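Local atomic coordinates of periplasmic protein TorT (Vibrio parahaemolyticus, PDB entry 3O1I), a protein that probably senses trimethylamine N-oxide in the periplasm as a solute-binding protein that works with the sensor kinase TorS. Residues E6-I11 and Q34-R39; G200-I205 and Y227-V232. All blocks are in the same frame, centred on the assembly; numbering follows the deposited sequence.

Contact 1. Residues E6-I11 and Q34-R39; sequences EKICAI and QGVNLR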
loop_
_atom_site.group_PDB
_atom_site.type_symbol
_atom_site.label_atom_id
_atom_site.label_comp_id
_atom_site.label_asym_id
_atom_site.label_seq_id
_atom_site.Cartn_x
_atom_site.Cartn_y
_atom_site.Cartn_z
ATOM N N GLU D 6 -13.301 16.784 36.116
ATOM C CA GLU D 6 -11.974 16.541 36.671
ATOM C C GLU D 6 -11.021 16.026 35.592
ATOM O O GLU D 6 -11.369 15.137 34.818
ATOM C CB GLU D 6 -12.048 15.536 37.828
ATOM C CG GLU D 6 -12.564 16.126 39.134
ATOM C CD GLU D 6 -12.311 15.222 40.332
ATOM O OE1 GLU D 6 -11.168 14.741 40.497
ATOM O OE2 GLU D 6 -13.254 15.001 41.120
ATOM N N LYS D 7 -9.812 16.579 35.548
ATOM C CA LYS D 7 -8.834 16.184 34.541
ATOM C C LYS D 7 -8.198 14.812 34.740
ATOM O O LYS D 7 -7.264 14.649 35.526
ATOM C CB LYS D 7 -7.732 17.240 34.438
ATOM C CG LYS D 7 -8.206 18.602 33.932
ATOM C CD LYS D 7 -8.275 18.673 32.410
ATOM C CE LYS D 7 -8.522 20.105 31.939
ATOM N NZ LYS D 7 -8.387 20.264 30.462
ATOM N N ILE D 8 -8.719 13.831 34.011
ATOM C CA ILE D 8 -8.207 12.464 34.038
ATOM C C ILE D 8 -7.901 12.087 32.592
ATOM O O ILE D 8 -8.793 12.050 31.740
ATOM C CB ILE D 8 -9.233 11.481 34.619
ATOM C CG1 ILE D 8 -9.471 11.796 36.102
ATOM C CG2 ILE D 8 -8.734 10.050 34.438
ATOM C CD1 ILE D 8 -10.526 10.924 36.757
ATOM N N CYS D 9 -6.628 11.802 32.339
ATOM C CA CYS D 9 -6.131 11.479 31.004
ATOM C C CYS D 9 -5.637 10.028 30.907
ATOM O O CYS D 9 -4.579 9.687 31.451
ATOM C CB CYS D 9 -4.991 12.453 30.701
ATOM S SG CYS D 9 -4.628 12.906 28.973
ATOM N N ALA D 10 -6.397 9.182 30.208
ATOM C CA ALA D 10 -6.036 7.766 30.039
ATOM C C ALA D 10 -5.168 7.528 28.798
ATOM O O ALA D 10 -5.559 7.838 27.669
ATOM C CB ALA D 10 -7.299 6.904 29.974
ATOM N N ILE D 11 -3.990 6.959 29.026
ATOM C CA ILE D 11 -3.033 6.689 27.961
ATOM C C ILE D 11 -2.810 5.203 27.690
ATOM O O ILE D 11 -2.001 4.550 28.361
ATOM C CB ILE D 11 -1.662 7.365 28.286
ATOM C CG1 ILE D 11 -1.872 8.867 28.467
ATOM C CG2 ILE D 11 -0.649 7.112 27.173
ATOM C CD1 ILE D 11 -2.732 9.495 27.384
ATOM N N GLN D 34 -19.030 8.683 37.427
ATOM C CA GLN D 34 -18.310 9.444 38.442
ATOM C C GLN D 34 -18.214 10.888 37.953
ATOM O O GLN D 34 -17.510 11.714 38.535
ATOM C CB GLN D 34 -16.909 8.874 38.680
ATOM C CG GLN D 34 -16.890 7.606 39.517
ATOM C CD GLN D 34 -15.531 7.342 40.139
ATOM O OE1 GLN D 34 -14.981 8.196 40.836
ATOM N NE2 GLN D 34 -14.986 6.155 39.898
ATOM N N GLY D 35 -18.940 11.165 36.868
ATOM C CA GLY D 35 -18.990 12.489 36.270
ATOM C C GLY D 35 -17.675 13.204 36.011
ATOM O O GLY D 35 -17.666 14.427 35.858
ATOM N N VAL D 36 -16.572 12.462 35.945
ATOM C CA VAL D 36 -15.265 13.068 35.710
ATOM C C VAL D 36 -15.057 13.498 34.261
ATOM O O VAL D 36 -15.917 13.298 33.400
ATOM C CB VAL D 36 -14.102 12.116 36.103
ATOM C CG1 VAL D 36 -14.289 11.617 37.528
ATOM C CG2 VAL D 36 -14.018 10.961 35.124
ATOM N N ASN D 37 -13.897 14.099 34.016
ATOM C CA ASN D 37 -13.505 14.583 32.700
ATOM C C ASN D 37 -12.338 13.729 32.209
ATOM O O ASN D 37 -11.170 14.002 32.494
ATOM C CB ASN D 37 -13.103 16.057 32.802
ATOM C CG ASN D 37 -12.437 16.568 31.553
ATOM O OD1 ASN D 37 -12.987 16.471 30.458
ATOM N ND2 ASN D 37 -11.243 17.126 31.711
ATOM N N LEU D 38 -12.676 12.682 31.466
ATOM C CA LEU D 38 -11.685 11.754 30.948
ATOM C C LEU D 38 -11.524 11.802 29.430
ATOM O O LEU D 38 -12.499 11.728 28.671
ATOM C CB LEU D 38 -12.046 10.332 31.404
ATOM C CG LEU D 38 -11.234 9.098 30.987
ATOM C CD1 LEU D 38 -11.642 8.652 29.597
ATOM C CD2 LEU D 38 -9.745 9.401 31.065
ATOM N N ARG D 39 -10.273 11.944 29.006
ATOM C CA ARG D 39 -9.935 11.980 27.595
ATOM C C ARG D 39 -8.990 10.820 27.374
ATOM O O ARG D 39 -8.148 10.518 28.222
ATOM C CB ARG D 39 -9.250 13.299 27.230
ATOM C CG ARG D 39 -9.142 13.569 25.724
ATOM C CD ARG D 39 -8.952 15.064 25.473
ATOM N NE ARG D 39 -8.920 15.434 24.059
ATOM C CZ ARG D 39 -8.947 16.691 23.622
ATOM N NH1 ARG D 39 -9.009 17.698 24.486
ATOM N NH2 ARG D 39 -8.909 16.949 22.322
#
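Ile8 and Val36 meet because Ile8 CG1 sits beside its own backbone N, anti to the carbonyl carbon, and the chain runs on extended (chi2 177°). This carries CD1 toward Val36, where Ile8 CD1 lies 3.8 Å from Val36 CB, with the two side chains slanting across one another. The other branch of Ile8, CG2, points to Leu38 and lies 3.6 Å from Leu38 CD2, the two chains crossing nearly at right angles. Ala10 CB flanks the same leucine. The place of Leu38 CD2 is somewhat doubtful, since it comes too near Ile8 O in the model.

Strands 7-12 and 37-42 run parallel here. They are the two strands of a beta-alpha-beta unit whose connecting helix, 18-32, covers the face carrying Ile8, Ala10 and Leu38. Strand 37-42 is the outermost strand of this sheet within the chain, in one lobe of the periplasmic binding protein fold. Ile8 N gives a nearly straight bond to Asn37 O (2.9 Å, 164° at the hydrogen), with the donor tilted 24° out of the carbonyl plane. Ala10 N binds Arg39 O at 3.0 Å. Ile8 O also takes Arg39 N, though the oxygen is less surely placed. The bond from Asn37 N to Glu6 O is weak and doubtful, since that oxygen is crowded in the model.

On the other face, Lys7 and Asn37 lie alongside each other and point the same way. The aliphatic Lys7 CD packs 3.4 Å from Asn37 ND2. Lys7 NZ goes on to Trp62 of helix 49-62, bonding its carbonyl oxygen and making a cation-pi contact with its ring. Cys9, on the same face, is tied to Cys59 of that helix by a disulfide. Glu6 OE2 forms a salt bridge with Arg265.

Contact 2. Residues G200-I205 and Y227-V232; sequences GSAVAI and YLSHGV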
loop_
_atom_site.group_PDB
_atom_site.type_symbol
_atom_site.label_atom_id
_atom_site.label_comp_id
_atom_site.label_asym_id
_atom_site.label_seq_id
_atom_site.Cartn_x
_atom_site.Cartn_y
_atom_site.Cartn_z
ATOM N N GLY D 200 -3.140 -21.269 23.975
ATOM C CA GLY D 200 -2.434 -20.086 23.532
ATOM C C GLY D 200 -3.190 -18.790 23.729
ATOM O O GLY D 200 -4.196 -18.749 24.437
ATOM N N SER D 201 -2.704 -17.729 23.092
ATOM C CA SER D 201 -3.320 -16.413 23.193
ATOM C C SER D 201 -4.710 -16.395 22.604
ATOM O O SER D 201 -5.102 -17.296 21.868
ATOM C CB SER D 201 -2.476 -15.395 22.454
ATOM O OG SER D 201 -2.295 -15.804 21.108
ATOM N N ALA D 202 -5.470 -15.361 22.914
ATOM C CA ALA D 202 -6.804 -15.301 22.361
ATOM C C ALA D 202 -6.638 -15.237 20.856
ATOM O O ALA D 202 -7.503 -15.691 20.108
ATOM C CB ALA D 202 -7.545 -14.077 22.868
ATOM N N VAL D 203 -5.516 -14.669 20.425
ATOM C CA VAL D 203 -5.206 -14.533 19.006
ATOM C C VAL D 203 -5.024 -15.942 18.445
ATOM O O VAL D 203 -5.741 -16.359 17.535
ATOM C CB VAL D 203 -3.902 -13.677 18.801
ATOM C CG1 VAL D 203 -3.442 -13.702 17.340
ATOM C CG2 VAL D 203 -4.167 -12.245 19.233
ATOM N N ALA D 204 -4.079 -16.682 19.008
ATOM C CA ALA D 204 -3.840 -18.036 18.546
ATOM C C ALA D 204 -5.159 -18.816 18.476
ATOM O O ALA D 204 -5.581 -19.241 17.395
ATOM C CB ALA D 204 -2.860 -18.733 19.470
ATOM N N ILE D 205 -5.813 -18.985 19.628
ATOM C CA ILE D 205 -7.067 -19.721 19.690
ATOM C C ILE D 205 -8.069 -19.255 18.643
ATOM O O ILE D 205 -8.634 -20.086 17.943
ATOM C CB ILE D 205 -7.707 -19.677 21.128
ATOM C CG1 ILE D 205 -7.204 -20.864 21.958
ATOM C CG2 ILE D 205 -9.248 -19.725 21.058
ATOM C CD1 ILE D 205 -5.732 -20.817 22.316
ATOM N N TYR D 227 -6.458 -16.158 28.050
ATOM C CA TYR D 227 -7.209 -14.948 28.411
ATOM C C TYR D 227 -8.440 -14.863 27.517
ATOM O O TYR D 227 -8.593 -15.678 26.613
ATOM C CB TYR D 227 -6.340 -13.671 28.323
ATOM C CG TYR D 227 -5.892 -13.225 26.943
ATOM C CD1 TYR D 227 -6.686 -12.364 26.178
ATOM C CD2 TYR D 227 -4.662 -13.642 26.412
ATOM C CE1 TYR D 227 -6.268 -11.927 24.921
ATOM C CE2 TYR D 227 -4.236 -13.213 25.154
ATOM C CZ TYR D 227 -5.046 -12.359 24.410
ATOM O OH TYR D 227 -4.688 -11.985 23.124
ATOM N N LEU D 228 -9.322 -13.900 27.759
ATOM C CA LEU D 228 -10.548 -13.813 26.973
ATOM C C LEU D 228 -10.616 -12.662 25.990
ATOM O O LEU D 228 -9.948 -11.643 26.161
ATOM C CB LEU D 228 -11.762 -13.721 27.909
ATOM C CG LEU D 228 -13.118 -13.627 27.202
ATOM C CD1 LEU D 228 -13.532 -14.999 26.701
ATOM C CD2 LEU D 228 -14.151 -13.083 28.139
ATOM N N SER D 229 -11.449 -12.833 24.968
ATOM C CA SER D 229 -11.657 -11.828 23.931
ATOM C C SER D 229 -13.008 -12.103 23.294
ATOM O O SER D 229 -13.534 -13.196 23.417
ATOM C CB SER D 229 -10.547 -11.907 22.873
ATOM O OG SER D 229 -10.525 -13.151 22.191
ATOM N N HIS D 230 -13.581 -11.122 22.617
ATOM C CA HIS D 230 -14.886 -11.322 22.002
ATOM C C HIS D 230 -14.921 -12.525 21.074
ATOM O O HIS D 230 -15.990 -13.042 20.757
ATOM C CB HIS D 230 -15.310 -10.080 21.218
ATOM C CG HIS D 230 -15.432 -8.845 22.054
ATOM N ND1 HIS D 230 -16.577 -8.076 22.083
ATOM C CD2 HIS D 230 -14.547 -8.233 22.876
ATOM C CE1 HIS D 230 -16.392 -7.043 22.887
ATOM N NE2 HIS D 230 -15.169 -7.113 23.380
ATOM N N GLY D 231 -13.754 -12.972 20.633
ATOM C CA GLY D 231 -13.715 -14.108 19.732
ATOM C C GLY D 231 -13.666 -15.398 20.506
ATOM O O GLY D 231 -14.409 -16.337 20.211
ATOM N N VAL D 232 -12.776 -15.442 21.494
ATOM C CA VAL D 232 -12.632 -16.620 22.348
ATOM C C VAL D 232 -13.939 -16.850 23.114
ATOM O O VAL D 232 -14.270 -17.978 23.458
ATOM C CB VAL D 232 -11.457 -16.459 23.335
ATOM C CG1 VAL D 232 -11.421 -17.620 24.314
ATOM C CG2 VAL D 232 -10.149 -16.397 22.556
#
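Tyr227 lays its ring over Ala202, at a place where two helices start next to each other. Helices 202-214 and 230-236 each follow a neighbouring parallel strand, 197-200 and 222-225, in one alpha/beta lobe of a type I periplasmic binding protein. Both helices open with a serine N-cap.

From Tyr227 CB the ring rises with CG set between the backbone N and the carbonyl carbon (chi1 68°). This turns the ring toward 200-205, and Ala202 CA lies over one of its faces. Tyr227 CD1 passes 3.8 Å from Ala202 CB. CD2 has Ala202 N as its nearest neighbour in 200-205. Further out, CE1 also rests on Ala202 CB, while Tyr227 CE2 covers Ala202 N and lies 3.9 Å from both Ser201 CA and Ser201 CB. CZ sits above the N and CB of Ala202 together. At the tip, Tyr227 OH is 3.5 Å from Ala202 N, but the angle is poor and no hydrogen bond forms. Tyr227 OH also lies 3.9 Å from Val203 CG2; the two side chains lie side by side and point the same way.

Besides the ring, Ala202 CB meets Ser229 OG and Val232 CG2 (3.5 Å to the latter). Val232 CG2 lies opposite the carbonyl carbon and faces the other segment, where Ile205 CG2 meets Val232 CG2 at 3.8 Å. Ile205 and Val232 both rest on Ser225 at the end of strand 222-225. No hydrogen bond joins the two segments.

Each serine caps its own helix. Ser201 OG, which also has a weak bond to Asn177, accepts from Ala204 N at 2.9 Å and 171°. Ser229 OG accepts from Val232 N at 3.3 Å, again nearly straight at 168°.

In the fold
Contact 1 comes first along the chain and closes before contact 2 opens. Their centres are 30 Å apart, on opposite sides of the chain's centre, and their nearest atoms are about 17 Å apart. They share no sheet. Contact 1 joins two strands of the five-stranded parallel sheet. Contact 2 joins the starts of two helices that follow strands of the four-stranded one. Each therefore marks one lobe of the bilobal fold. One bond between the lobes comes from the start of helix 18-32, the crossover helix of contact 1: Ser18 OG with His230 N of contact 2. In this family, ligands usually bind between the lobes.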